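Local coordinates for putative methyltransferase protein (Bacteroides fragilis, PDB 5BP9) that binds S-adenosyl-L-homocysteine and probably acts as an S-adenosylmethionine-dependent methyltransferase, at residues Met90-Leu93 with Glu94-Leu98; Tyr245-Phe248 with Gln249-Ser252. All coordinates share one frame; numbering follows the deposited sequence.

Contact 1 (Met90-Leu93 with Glu94-Leu98)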
HETATM    1  N   MSE A  90      -4.808  -9.674 -11.422  1.00 41.77           N
HETATM    2  CA  MSE A  90      -4.995  -8.767 -10.303  1.00 45.81           C
HETATM    3  C   MSE A  90      -6.441  -8.515 -10.087  1.00 31.50           C
HETATM    4  O   MSE A  90      -7.234  -8.643 -11.018  1.00 31.88           O
HETATM    5  CB  MSE A  90      -4.409  -7.418 -10.579  1.00 46.27           C
HETATM    6  CG  MSE A  90      -2.925  -7.500 -10.445  1.00 38.90           C
HETATM    7 SE   MSE A  90      -2.526  -5.767 -11.148  1.00 53.89          SE
HETATM    8  CE  MSE A  90      -0.655  -6.369 -11.198  1.00 63.10           C
ATOM      9  N   PRO A  91      -6.793  -8.129  -8.851  1.00 25.69           N
ATOM     10  CA  PRO A  91      -8.207  -7.851  -8.602  1.00 23.13           C
ATOM     11  C   PRO A  91      -8.757  -6.601  -9.285  1.00 20.12           C
ATOM     12  O   PRO A  91      -7.990  -5.738  -9.695  1.00 19.12           O
ATOM     13  CB  PRO A  91      -8.309  -7.768  -7.076  1.00 28.21           C
ATOM     14  CG  PRO A  91      -6.954  -7.558  -6.571  1.00 34.12           C
ATOM     15  CD  PRO A  91      -6.007  -8.094  -7.582  1.00 27.37           C
ATOM     16  N   LEU A  92     -10.082  -6.552  -9.416  1.00 19.97           N
ATOM     17  CA  LEU A  92     -10.786  -5.482 -10.119  1.00 18.71           C
ATOM     18  C   LEU A  92     -10.285  -4.079  -9.800  1.00 20.20           C
ATOM     19  O   LEU A  92     -10.001  -3.293 -10.701  1.00 18.66           O
ATOM     20  CB  LEU A  92     -12.272  -5.565  -9.795  1.00 23.13           C
ATOM     21  CG  LEU A  92     -13.165  -4.483 -10.394  1.00 29.24           C
ATOM     22  CD1 LEU A  92     -13.159  -4.589 -11.915  1.00 39.19           C
ATOM     23  CD2 LEU A  92     -14.576  -4.606  -9.837  1.00 48.97           C
ATOM     24  N   LEU A  93     -10.171  -3.761  -8.518  1.00 17.85           N
ATOM     25  CA  LEU A  93      -9.835  -2.383  -8.159  1.00 18.15           C
ATOM     26  C   LEU A  93      -8.419  -2.029  -8.571  1.00 14.48           C
ATOM     27  O   LEU A  93      -8.156  -0.881  -8.978  1.00 17.23           O
ATOM     28  CB  LEU A  93     -10.060  -2.122  -6.678  1.00 18.65           C
ATOM     29  CG  LEU A  93     -11.499  -2.360  -6.177  1.00 19.21           C
ATOM     30  CD1 LEU A  93     -11.561  -2.095  -4.677  1.00 22.32           C
ATOM     31  CD2 LEU A  93     -12.510  -1.501  -6.905  1.00 22.47           C
ATOM     32  N   GLU A  94      -7.530  -3.004  -8.500  1.00 15.45           N
ATOM     33  CA  GLU A  94      -6.143  -2.803  -8.895  1.00 15.90           C
ATOM     34  C   GLU A  94      -6.011  -2.679 -10.409  1.00 15.49           C
ATOM     35  O   GLU A  94      -5.313  -1.783 -10.897  1.00 17.37           O
ATOM     36  CB  GLU A  94      -5.243  -3.911  -8.343  1.00 18.03           C
ATOM     37  CG  GLU A  94      -5.211  -3.921  -6.815  1.00 21.66           C
ATOM     38  CD  GLU A  94      -4.410  -5.067  -6.251  1.00 26.86           C
ATOM     39  OE1 GLU A  94      -3.576  -5.635  -6.977  1.00 22.52           O
ATOM     40  OE2 GLU A  94      -4.630  -5.408  -5.064  1.00 31.89           O
ATOM     41  N   ARG A  95      -6.704  -3.550 -11.147  1.00 17.61           N
ATOM     42  CA  ARG A  95      -6.704  -3.472 -12.606  1.00 17.45           C
ATOM     43  C   ARG A  95      -7.217  -2.116 -13.069  1.00 17.07           C
ATOM     44  O   ARG A  95      -6.670  -1.514 -14.007  1.00 18.96           O
ATOM     45  CB  ARG A  95      -7.559  -4.599 -13.226  1.00 25.26           C
ATOM     46  CG  ARG A  95      -7.065  -6.006 -12.958  1.00 28.03           C
ATOM     47  CD  ARG A  95      -7.795  -7.031 -13.828  1.00 39.84           C
ATOM     48  NE  ARG A  95      -9.264  -6.967 -13.726  1.00 32.11           N
ATOM     49  CZ  ARG A  95     -10.041  -7.723 -12.937  1.00 29.57           C
ATOM     50  NH1 ARG A  95      -9.532  -8.628 -12.100  1.00 40.34           N
ATOM     51  NH2 ARG A  95     -11.361  -7.560 -12.970  1.00 35.81           N
ATOM     52  N   THR A  96      -8.269  -1.631 -12.403  1.00 17.62           N
ATOM     53  CA  THR A  96      -8.905  -0.374 -12.744  1.00 18.03           C
ATOM     54  C   THR A  96      -7.910   0.768 -12.551  1.00 17.45           C
ATOM     55  O   THR A  96      -7.748   1.633 -13.406  1.00 17.37           O
ATOM     56  CB  THR A  96     -10.170  -0.140 -11.879  1.00 17.30           C
ATOM     57  OG1 THR A  96     -11.110  -1.206 -12.116  1.00 19.50           O
ATOM     58  CG2 THR A  96     -10.816   1.213 -12.196  1.00 18.43           C
ATOM     59  N   ALA A  97      -7.225   0.754 -11.417  1.00 14.71           N
ATOM     60  CA  ALA A  97      -6.217   1.767 -11.146  1.00 14.43           C
ATOM     61  C   ALA A  97      -5.044   1.777 -12.129  1.00 13.90           C
ATOM     62  O   ALA A  97      -4.657   2.842 -12.584  1.00 15.93           O
ATOM     63  CB  ALA A  97      -5.721   1.625  -9.708  1.00 15.80           C
ATOM     64  N   LEU A  98      -4.478   0.613 -12.454  1.00 14.55           N
ATOM     65  CA  LEU A  98      -3.374   0.552 -13.400  1.00 16.21           C
ATOM     66  C   LEU A  98      -3.733   1.095 -14.768  1.00 16.36           C
ATOM     67  O   LEU A  98      -2.953   1.829 -15.359  1.00 19.97           O
ATOM     68  CB  LEU A  98      -2.803  -0.874 -13.536  1.00 17.08           C
ATOM     69  CG  LEU A  98      -2.245  -1.530 -12.275  1.00 20.83           C
ATOM     70  CD1 LEU A  98      -1.481  -2.784 -12.658  1.00 29.03           C
ATOM     71  CD2 LEU A  98      -1.376  -0.600 -11.432  1.00 22.57           C
TER
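Met90 and Pro91 meet Glu94, Arg95 and Leu98 in a local contact around the N-terminal first turn of helix 92-100, which leads into the first strand, 104-108, of the Rossmann-like methyltransferase fold. Pro91 holds the N-cap position. Its ring offers no capping acceptor; its carbonyl takes the usual first bond of the helix, a nearly straight one from Arg95 N to Pro91 O (2.9 Å). The residue before the cap is tied down by a side chain: Arg95 NH1 donates to Met90 O in the carbonyl plane, at a modelled 2.5 Å that is doubtful as a precise length. A bend at chi3 (-54°) folds the arginine back along the turn, so that one face of its guanidinium rests over Leu92 CA while Leu92 CD1 packs at NH2.

The extended chain of Glu94 (chi2 176°) carries its carboxylate to the CG-CD side of Pro91, with OE2 nearest Pro91 CG (3.5 Å) and OE1 nearest CD. OE1 is also engaged by a salt bridge from Arg85, a residue that binds S-adenosyl-L-homocysteine, and a hydrogen bond from His115. The glutamate is therefore a plausible second-shell residue that positions Arg85. Met90, a selenomethionine, touches Leu98 CD1 through its SE at 3.5 Å, the two side chains crossing at about a right angle, and both also touch His115 on helix 114-121. One turn along, Thr96 grips Leu92 O twice, through its backbone N (2.9 Å) and its hydroxyl, which is also hydrogen-bonded to Lys266 NZ of strand 260-267. The two donors arrive from opposite faces of the carbonyl plane, Thr96 OG1 standing 39° out of it at 2.8 Å from Leu92 O.

Contact 2 (Tyr245-Phe248 with Gln249-Ser252); sequences YIDF and QTLS
Asp247 OD1 is gripped by two hydroxyls, Thr250 OG1 at 2.6 Å and Tyr223 OH, in a clear worked example of helix N-capping. Thr250 OG1 meets OD1 on the syn side, a little out of the carboxylate plane, while Thr250 N donates the capping bond to Asp247 OD2 (2.9 Å, N-H...O 160°), approaching from above that plane. With chi1 at 71°, CG sits between the backbone N and the carbonyl carbon, which swings the carboxylate back over the first turn of helix 248-257.

Behind the cap, Leu251 N bonds to Asp247 O at 3.0 Å and Ser252 N to Phe248 O, so regular helical bonding starts at once. Ile246, just ahead of the cap, lays its CD1 against Thr250 CG2 (3.8 Å) and the backbone of Leu251. Ser252 CB lies over one face of the Phe248 ring, whose edge meets Gln249 NE2 in plane. Phe248 and Leu251 both reach strand 272-279. A negative carboxylate at the positive end of the helix dipole, held by an amide and two hydroxyls, would be electrostatically stabilised and probably stays ionised.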
ATOM      1  N   TYR A 245      -7.209   0.807   7.638  1.00 11.56           N
ATOM      2  CA  TYR A 245      -8.316   0.659   6.682  1.00 12.07           C
ATOM      3  C   TYR A 245      -9.232   1.851   6.894  1.00 14.53           C
ATOM      4  O   TYR A 245      -9.405   2.288   8.016  1.00 14.89           O
ATOM      5  CB  TYR A 245      -9.094  -0.645   6.927  1.00 13.06           C
ATOM      6  CG  TYR A 245      -8.273  -1.886   6.708  1.00 14.79           C
ATOM      7  CD1 TYR A 245      -7.367  -2.312   7.676  1.00 16.33           C
ATOM      8  CD2 TYR A 245      -8.394  -2.622   5.553  1.00 15.01           C
ATOM      9  CE1 TYR A 245      -6.582  -3.431   7.478  1.00 17.31           C
ATOM     10  CE2 TYR A 245      -7.615  -3.758   5.345  1.00 17.09           C
ATOM     11  CZ  TYR A 245      -6.709  -4.158   6.310  1.00 18.35           C
ATOM     12  OH  TYR A 245      -5.919  -5.284   6.112  1.00 20.95           O
ATOM     13  N   ILE A 246      -9.778   2.403   5.822  1.00 13.05           N
ATOM     14  CA  ILE A 246     -10.559   3.623   5.959  1.00 13.19           C
ATOM     15  C   ILE A 246     -11.742   3.567   4.998  1.00 14.44           C
ATOM     16  O   ILE A 246     -11.599   3.255   3.802  1.00 14.15           O
ATOM     17  CB  ILE A 246      -9.672   4.875   5.764  1.00 13.47           C
ATOM     18  CG1 ILE A 246     -10.428   6.160   6.118  1.00 14.00           C
ATOM     19  CG2 ILE A 246      -9.106   4.947   4.343  1.00 14.81           C
ATOM     20  CD1 ILE A 246      -9.538   7.376   6.206  1.00 15.04           C
ATOM     21  N   ASP A 247     -12.924   3.834   5.540  1.00 13.47           N
ATOM     22  CA  ASP A 247     -14.135   3.943   4.693  1.00 13.13           C
ATOM     23  C   ASP A 247     -14.118   5.227   3.880  1.00 13.40           C
ATOM     24  O   ASP A 247     -13.439   6.202   4.260  1.00 12.83           O
ATOM     25  CB  ASP A 247     -15.398   3.844   5.573  1.00 14.61           C
ATOM     26  CG  ASP A 247     -15.609   5.062   6.416  1.00 14.60           C
ATOM     27  OD1 ASP A 247     -15.084   5.114   7.527  1.00 15.53           O
ATOM     28  OD2 ASP A 247     -16.251   6.018   5.938  1.00 15.90           O
ATOM     29  N   PHE A 248     -14.866   5.241   2.769  1.00 14.56           N
ATOM     30  CA  PHE A 248     -14.790   6.382   1.851  1.00 14.77           C
ATOM     31  C   PHE A 248     -15.207   7.716   2.502  1.00 14.94           C
ATOM     32  O   PHE A 248     -14.581   8.758   2.239  1.00 14.61           O
ATOM     33  CB  PHE A 248     -15.620   6.163   0.566  1.00 15.58           C
ATOM     34  CG  PHE A 248     -15.551   7.345  -0.372  1.00 15.70           C
ATOM     35  CD1 PHE A 248     -14.432   7.539  -1.172  1.00 16.14           C
ATOM     36  CD2 PHE A 248     -16.534   8.322  -0.370  1.00 17.59           C
ATOM     37  CE1 PHE A 248     -14.332   8.638  -1.999  1.00 17.30           C
ATOM     38  CE2 PHE A 248     -16.434   9.427  -1.183  1.00 19.13           C
ATOM     39  CZ  PHE A 248     -15.336   9.591  -1.995  1.00 20.16           C
ATOM     40  N   GLN A 249     -16.246   7.712   3.341  1.00 14.39           N
ATOM     41  CA  GLN A 249     -16.690   8.979   3.929  1.00 14.79           C
ATOM     42  C   GLN A 249     -15.633   9.540   4.872  1.00 14.12           C
ATOM     43  O   GLN A 249     -15.386  10.760   4.909  1.00 15.83           O
ATOM     44  CB  GLN A 249     -18.035   8.880   4.653  1.00 15.46           C
ATOM     45  CG  GLN A 249     -19.205   8.629   3.722  1.00 22.17           C
ATOM     46  CD  GLN A 249     -19.194   7.220   3.161  1.00 24.86           C
ATOM     47  OE1 GLN A 249     -19.022   6.258   3.907  1.00 27.35           O
ATOM     48  NE2 GLN A 249     -19.323   7.088   1.851  1.00 35.49           N
ATOM     49  N   THR A 250     -14.996   8.645   5.644  1.00 14.21           N
ATOM     50  CA  THR A 250     -13.929   9.096   6.531  1.00 13.95           C
ATOM     51  C   THR A 250     -12.750   9.647   5.698  1.00 13.86           C
ATOM     52  O   THR A 250     -12.181  10.689   6.024  1.00 13.70           O
ATOM     53  CB  THR A 250     -13.503   7.981   7.516  1.00 13.49           C
ATOM     54  OG1 THR A 250     -14.643   7.589   8.287  1.00 15.59           O
ATOM     55  CG2 THR A 250     -12.396   8.464   8.486  1.00 16.24           C
ATOM     56  N   LEU A 251     -12.401   8.942   4.627  1.00 12.87           N
ATOM     57  CA  LEU A 251     -11.321   9.386   3.745  1.00 13.78           C
ATOM     58  C   LEU A 251     -11.628  10.762   3.151  1.00 14.29           C
ATOM     59  O   LEU A 251     -10.774  11.652   3.154  1.00 14.09           O
ATOM     60  CB  LEU A 251     -11.067   8.378   2.636  1.00 14.41           C
ATOM     61  CG  LEU A 251     -10.027   8.751   1.581  1.00 13.57           C
ATOM     62  CD1 LEU A 251      -8.638   8.855   2.197  1.00 15.32           C
ATOM     63  CD2 LEU A 251      -9.993   7.713   0.491  1.00 15.41           C
ATOM     64  N   SER A 252     -12.859  10.931   2.663  1.00 14.48           N
ATOM     65  CA  SER A 252     -13.276  12.202   2.086  1.00 14.19           C
ATOM     66  C   SER A 252     -13.167  13.366   3.087  1.00 14.76           C
ATOM     67  O   SER A 252     -12.698  14.479   2.722  1.00 14.52           O
ATOM     68  CB  SER A 252     -14.703  12.077   1.548  1.00 15.54           C
ATOM     69  OG  SER A 252     -15.081  13.258   0.883  1.00 18.11           O
TER

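How the contacts relate
Contacts 1 and 2 show two ways of starting a helix, with a proline at one cap and an aspartate at the other. They follow one another along the chain and do not touch: their centres are 19 Å apart and their nearest atoms about 10 Å. Strands 260-267 and 272-279 of the mixed sheet connect them indirectly, since side chains of both helix starts rest on these strands. Their relation to the ligand differs. In contact 1 the side chain of Glu94 lies about 5 Å from the bound S-adenosyl-L-homocysteine and about 3 Å from that of Arg85, whereas contact 2 lies away from the ligand pocket, at the junction of strand 236-244 with helix 248-257.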